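Local coordinates for virulent strain associated lipoprotein (Borreliella spielmanii A14S, PDB 6FZZ) that is an outer-surface lipoprotein of unestablished function that may bind glutathione, like its Borrelia burgdorferi counterpart BBE31, at residues 145-150 and 202-207; 96-101 and 163-168. One frame throughout, in Å; residues are numbered along the deposited sequence.

Interaction 1: residues 145-150 and 202-207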
loop_
_atom_site.group_PDB
_atom_site.type_symbol
_atom_site.label_atom_id
_atom_site.label_comp_id
_atom_site.label_asym_id
_atom_site.label_seq_id
_atom_site.Cartn_x
_atom_site.Cartn_y
_atom_site.Cartn_z
ATOM N N LYS A 145 6.702 -9.581 -16.418
ATOM C CA LYS A 145 5.981 -8.366 -16.703
ATOM C C LYS A 145 4.513 -8.478 -16.286
ATOM O O LYS A 145 3.992 -7.587 -15.676
ATOM C CB LYS A 145 6.092 -7.971 -18.171
ATOM C CG LYS A 145 5.254 -6.709 -18.530
ATOM C CD LYS A 145 5.051 -6.633 -20.040
ATOM C CE LYS A 145 4.582 -5.267 -20.537
ATOM N NZ LYS A 145 3.110 -5.243 -20.492
ATOM N N ASN A 146 3.842 -9.543 -16.661
ATOM C CA ASN A 146 2.465 -9.723 -16.300
ATOM C C ASN A 146 2.295 -9.811 -14.757
ATOM O O ASN A 146 1.336 -9.264 -14.248
ATOM C CB ASN A 146 1.919 -10.998 -16.927
ATOM C CG ASN A 146 1.820 -10.919 -18.459
ATOM O OD1 ASN A 146 1.712 -9.840 -19.063
ATOM N ND2 ASN A 146 1.851 -12.075 -19.089
ATOM N N LEU A 147 3.184 -10.513 -14.054
ATOM C CA LEU A 147 3.102 -10.622 -12.567
ATOM C C LEU A 147 3.265 -9.238 -11.902
ATOM O O LEU A 147 2.497 -8.829 -11.042
ATOM C CB LEU A 147 4.114 -11.606 -12.044
ATOM C CG LEU A 147 3.873 -13.090 -12.383
ATOM C CD1 LEU A 147 5.089 -13.888 -12.015
ATOM C CD2 LEU A 147 2.703 -13.664 -11.631
ATOM N N PHE A 148 4.218 -8.470 -12.395
ATOM C CA PHE A 148 4.520 -7.165 -11.801
ATOM C C PHE A 148 3.405 -6.178 -12.017
ATOM O O PHE A 148 3.000 -5.414 -11.108
ATOM C CB PHE A 148 5.835 -6.622 -12.369
ATOM C CG PHE A 148 6.372 -5.484 -11.584
ATOM C CD1 PHE A 148 6.540 -5.595 -10.192
ATOM C CD2 PHE A 148 6.713 -4.301 -12.187
ATOM C CE1 PHE A 148 7.042 -4.560 -9.444
ATOM C CE2 PHE A 148 7.261 -3.279 -11.452
ATOM C CZ PHE A 148 7.394 -3.385 -10.082
ATOM N N GLU A 149 2.850 -6.200 -13.222
ATOM C CA GLU A 149 1.686 -5.410 -13.522
ATOM C C GLU A 149 0.491 -5.764 -12.703
ATOM O O GLU A 149 -0.228 -4.865 -12.208
ATOM C CB GLU A 149 1.316 -5.473 -15.024
ATOM C CG GLU A 149 2.316 -4.807 -15.880
ATOM C CD GLU A 149 1.912 -4.804 -17.366
ATOM O OE1 GLU A 149 1.019 -5.551 -17.751
ATOM O OE2 GLU A 149 2.519 -4.086 -18.168
ATOM N N LYS A 150 0.241 -7.050 -12.586
ATOM C CA LYS A 150 -0.832 -7.521 -11.703
ATOM C C LYS A 150 -0.568 -7.064 -10.250
ATOM O O LYS A 150 -1.500 -6.551 -9.565
ATOM C CB LYS A 150 -0.955 -9.043 -11.753
ATOM C CG LYS A 150 -1.612 -9.560 -13.037
ATOM C CD LYS A 150 -2.056 -11.014 -12.906
ATOM C CE LYS A 150 -0.888 -11.976 -13.081
ATOM N NZ LYS A 150 -1.237 -13.445 -12.997
ATOM N N GLU A 202 0.732 -11.278 -1.931
ATOM C CA GLU A 202 1.660 -12.262 -1.386
ATOM C C GLU A 202 2.080 -13.308 -2.421
ATOM O O GLU A 202 3.255 -13.591 -2.561
ATOM C CB GLU A 202 1.043 -12.949 -0.146
ATOM C CG GLU A 202 1.851 -14.052 0.443
ATOM C CD GLU A 202 3.188 -13.597 0.981
ATOM O OE1 GLU A 202 3.280 -12.507 1.545
ATOM O OE2 GLU A 202 4.178 -14.327 0.792
ATOM N N LYS A 203 1.108 -13.887 -3.114
ATOM C CA LYS A 203 1.367 -14.878 -4.166
ATOM C C LYS A 203 2.106 -14.271 -5.396
ATOM O O LYS A 203 3.015 -14.896 -5.954
ATOM C CB LYS A 203 0.019 -15.466 -4.584
ATOM C CG LYS A 203 0.036 -16.583 -5.625
ATOM C CD LYS A 203 -0.354 -16.116 -6.987
ATOM C CE LYS A 203 -0.683 -17.276 -7.944
ATOM N NZ LYS A 203 0.446 -18.241 -8.045
ATOM N N LEU A 204 1.676 -13.112 -5.858
ATOM C CA LEU A 204 2.359 -12.415 -6.975
ATOM C C LEU A 204 3.779 -12.110 -6.623
ATOM O O LEU A 204 4.697 -12.332 -7.426
ATOM C CB LEU A 204 1.629 -11.094 -7.326
ATOM C CG LEU A 204 0.209 -11.289 -7.854
ATOM C CD1 LEU A 204 -0.498 -9.977 -7.958
ATOM C CD2 LEU A 204 0.184 -12.047 -9.184
ATOM N N LYS A 205 3.971 -11.541 -5.430
ATOM C CA LYS A 205 5.340 -11.388 -4.913
ATOM C C LYS A 205 6.131 -12.710 -4.928
ATOM O O LYS A 205 7.283 -12.789 -5.469
ATOM C CB LYS A 205 5.327 -10.790 -3.499
ATOM C CG LYS A 205 6.685 -10.771 -2.767
ATOM C CD LYS A 205 6.666 -10.456 -1.267
ATOM C CE LYS A 205 6.075 -11.594 -0.430
ATOM N NZ LYS A 205 5.875 -11.269 0.970
ATOM N N SER A 206 5.574 -13.758 -4.299
ATOM C CA SER A 206 6.294 -15.054 -4.222
ATOM C C SER A 206 6.552 -15.573 -5.675
ATOM O O SER A 206 7.624 -16.056 -6.006
ATOM C CB SER A 206 5.472 -16.100 -3.417
ATOM O OG SER A 206 5.293 -15.538 -2.115
ATOM N N ASP A 207 5.628 -15.386 -6.569
ATOM C CA ASP A 207 5.901 -15.852 -7.914
ATOM C C ASP A 207 7.063 -15.054 -8.563
ATOM O O ASP A 207 7.896 -15.633 -9.251
ATOM C CB ASP A 207 4.704 -15.746 -8.791
ATOM C CG ASP A 207 3.626 -16.795 -8.482
ATOM O OD1 ASP A 207 3.870 -17.818 -7.807
ATOM O OD2 ASP A 207 2.516 -16.573 -8.966
#
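The carboxylate of Asp207 is the flat group at this contact: methyl CD2 of Leu147 stands 3.9 Å from its OD2, and Lys203, on the same helix as the aspartate, puts NZ on the syn lone pair of that oxygen at 2.8 Å. The two segments belong to an antiparallel helix pair in the all-helical fold of this PFam54 protein. Helices 138-170 and 180-209 run at 150° here, and the segment axes come within 9.4 Å. Leu147 and Leu204 face each other in the middle, their CA atoms 5.9 Å apart. The two isobutyl groups cross obliquely and touch through their methyls, CD2 of Leu147 to CD2 of Leu204 at 3.9 Å. Both leucines carry CG beside the backbone N (chi1 -69° and -64°), which brings these branches into the gap. At one end of the pair, CD1 of Leu147 packs on CB of Asp207 at 3.7 Å, with the side chains nearly at right angles. At the other end Lys150 sets CB against CD1 of Leu204, and its bend at chi3 returns CE to CD2 of Leu204 at 4.0 Å. The ring of neighbouring Phe148 leaves from another side of its helix, against Thr122, Leu126 and Ile208. Leu204 also reaches backbone: its CD1 lies 3.7 Å from carbonyl carbon C of Lys150.

Interaction 2: residues 96-101 and 163-168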
loop_
_atom_site.group_PDB
_atom_site.type_symbol
_atom_site.label_atom_id
_atom_site.label_comp_id
_atom_site.label_asym_id
_atom_site.label_seq_id
_atom_site.Cartn_x
_atom_site.Cartn_y
_atom_site.Cartn_z
ATOM N N SER A 96 -8.125 8.865 8.192
ATOM C CA SER A 96 -7.827 8.360 9.530
ATOM C C SER A 96 -9.043 8.495 10.458
ATOM O O SER A 96 -9.388 7.565 11.210
ATOM C CB SER A 96 -6.581 9.091 10.061
ATOM O OG SER A 96 -6.334 8.845 11.404
ATOM N N GLU A 97 -9.636 9.696 10.463
ATOM C CA GLU A 97 -10.865 9.970 11.196
ATOM C C GLU A 97 -11.961 8.947 10.913
ATOM O O GLU A 97 -12.556 8.392 11.886
ATOM C CB GLU A 97 -11.368 11.408 10.895
ATOM C CG GLU A 97 -10.377 12.438 11.415
ATOM C CD GLU A 97 -10.765 13.881 11.035
ATOM O OE1 GLU A 97 -11.637 14.062 10.151
ATOM O OE2 GLU A 97 -10.169 14.829 11.603
ATOM N N ILE A 98 -12.186 8.624 9.629
ATOM C CA ILE A 98 -13.257 7.704 9.245
ATOM C C ILE A 98 -12.986 6.288 9.762
ATOM O O ILE A 98 -13.863 5.657 10.300
ATOM C CB ILE A 98 -13.452 7.610 7.719
ATOM C CG1 ILE A 98 -14.028 8.900 7.164
ATOM C CG2 ILE A 98 -14.398 6.496 7.336
ATOM C CD1 ILE A 98 -13.738 9.003 5.691
ATOM N N ILE A 99 -11.749 5.799 9.602
ATOM C CA ILE A 99 -11.390 4.494 10.118
ATOM C C ILE A 99 -11.444 4.365 11.673
ATOM O O ILE A 99 -11.913 3.369 12.205
ATOM C CB ILE A 99 -10.012 4.056 9.555
ATOM C CG1 ILE A 99 -10.007 4.195 8.027
ATOM C CG2 ILE A 99 -9.669 2.642 10.008
ATOM C CD1 ILE A 99 -11.061 3.338 7.281
ATOM N N ILE A 100 -10.962 5.383 12.384
ATOM C CA ILE A 100 -11.133 5.489 13.829
ATOM C C ILE A 100 -12.600 5.461 14.248
ATOM O O ILE A 100 -12.977 4.700 15.146
ATOM C CB ILE A 100 -10.438 6.751 14.374
ATOM C CG1 ILE A 100 -8.914 6.603 14.269
ATOM C CG2 ILE A 100 -10.883 7.085 15.805
ATOM C CD1 ILE A 100 -8.166 7.919 14.466
ATOM N N LEU A 101 -13.412 6.260 13.592
ATOM C CA LEU A 101 -14.864 6.232 13.839
ATOM C C LEU A 101 -15.508 4.872 13.614
ATOM O O LEU A 101 -16.362 4.471 14.373
ATOM C CB LEU A 101 -15.565 7.255 13.000
ATOM C CG LEU A 101 -15.372 8.645 13.541
ATOM C CD1 LEU A 101 -15.890 9.639 12.495
ATOM C CD2 LEU A 101 -16.075 8.801 14.900
ATOM N N LYS A 163 -10.061 5.996 -1.839
ATOM C CA LYS A 163 -10.560 7.293 -2.390
ATOM C C LYS A 163 -12.069 7.352 -2.486
ATOM O O LYS A 163 -12.676 8.342 -2.079
ATOM C CB LYS A 163 -9.892 7.622 -3.712
ATOM C CG LYS A 163 -8.385 7.801 -3.550
ATOM C CD LYS A 163 -8.054 9.226 -3.174
ATOM C CE LYS A 163 -8.490 10.193 -4.273
ATOM N NZ LYS A 163 -7.698 11.434 -4.187
ATOM N N GLN A 164 -12.697 6.273 -2.952
ATOM C CA GLN A 164 -14.147 6.202 -2.966
ATOM C C GLN A 164 -14.774 6.262 -1.555
ATOM O O GLN A 164 -15.805 6.896 -1.337
ATOM C CB GLN A 164 -14.585 4.926 -3.673
ATOM C CG GLN A 164 -16.079 4.765 -3.841
ATOM C CD GLN A 164 -16.615 5.758 -4.886
ATOM O OE1 GLN A 164 -16.046 5.883 -5.972
ATOM N NE2 GLN A 164 -17.671 6.477 -4.547
ATOM N N LEU A 165 -14.175 5.590 -0.590
ATOM C CA LEU A 165 -14.670 5.709 0.768
ATOM C C LEU A 165 -14.775 7.154 1.142
ATOM O O LEU A 165 -15.778 7.581 1.767
ATOM C CB LEU A 165 -13.763 4.978 1.763
ATOM C CG LEU A 165 -14.156 5.134 3.247
ATOM C CD1 LEU A 165 -15.554 4.626 3.537
ATOM C CD2 LEU A 165 -13.100 4.474 4.171
ATOM N N LEU A 166 -13.727 7.921 0.876
ATOM C CA LEU A 166 -13.776 9.360 1.258
ATOM C C LEU A 166 -14.959 10.085 0.577
ATOM O O LEU A 166 -15.625 10.898 1.193
ATOM C CB LEU A 166 -12.502 10.097 0.881
ATOM C CG LEU A 166 -11.266 9.642 1.635
ATOM C CD1 LEU A 166 -10.103 10.392 1.025
ATOM C CD2 LEU A 166 -11.436 9.970 3.100
ATOM N N LEU A 167 -15.262 9.722 -0.653
ATOM C CA LEU A 167 -16.401 10.377 -1.361
ATOM C C LEU A 167 -17.729 9.906 -0.808
ATOM O O LEU A 167 -18.632 10.721 -0.590
ATOM C CB LEU A 167 -16.338 10.087 -2.860
ATOM C CG LEU A 167 -15.044 10.504 -3.605
ATOM C CD1 LEU A 167 -15.194 10.348 -5.121
ATOM C CD2 LEU A 167 -14.620 11.921 -3.302
ATOM N N ASP A 168 -17.852 8.587 -0.586
ATOM C CA ASP A 168 -19.079 8.002 -0.043
ATOM C C ASP A 168 -19.435 8.531 1.293
ATOM O O ASP A 168 -20.639 8.677 1.632
ATOM C CB ASP A 168 -18.987 6.485 0.051
ATOM C CG ASP A 168 -19.037 5.840 -1.329
ATOM O OD1 ASP A 168 -19.426 6.559 -2.245
ATOM O OD2 ASP A 168 -18.679 4.672 -1.512
#
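Apolar packing accounts for everything that passes between Ile98, Ile99, Leu165 and Leu166, all four buried. Ile98 gives both its branches: CD1 meets CD2 of Leu166 at 3.6 Å, and CG2 meets CD2 of Leu165 at 4.0 Å. That same Leu165 methyl also receives CD1 of Ile99 at 3.9 Å, so it sits against two neighbouring isoleucines. Leu165 gets there with CG opposite the backbone N (chi1 176°), whereas Leu166 keeps CG next to the N, and its CD2 meets Ile98 where the two side chains pass at a slant. The segment axes cross at 78°, 11.0 Å apart, and the two segments meet through methyl ends; Leu165 and Leu166 also pack on Phe95.

Polar bonds keep to the margins. Gln164 NE2 donates to Asp168 OD1 one turn further along at 2.9 Å, arriving from above the carboxylate plane, and Asn173 ND2 reaches the same oxygen. Lys163 is tied by a salt bridge to Glu91, a polar link to helix 89-102.

Leu183 and His186 of helix 180-209 also pack here, against Ile98 and Leu165. With methyls alone meeting, cohesion between 96-101 and 163-168 probably rests on close fit and the exclusion of water, as no directional bond joins these two segments.

Overall arrangement
Helix 138-170 is the shared element: interaction 1 uses its first half and interaction 2 its C-terminal part. Their centres are 29 Å apart on opposite sides of the chain's centre, and their nearest atoms are about 17 Å apart, so neither touches the other. Along the chain the segments alternate: 96-101, 145-150, 163-168, 202-207. One long helix is therefore paired antiparallel with helix 180-209 at interaction 1, and at interaction 2 it is crossed steeply by helix 89-102, where the N-terminal part of helix 180-209 also reaches in. Through it, parts distant in sequence are joined into a single elongated helical body, all within the Bbcrasp-1 family region.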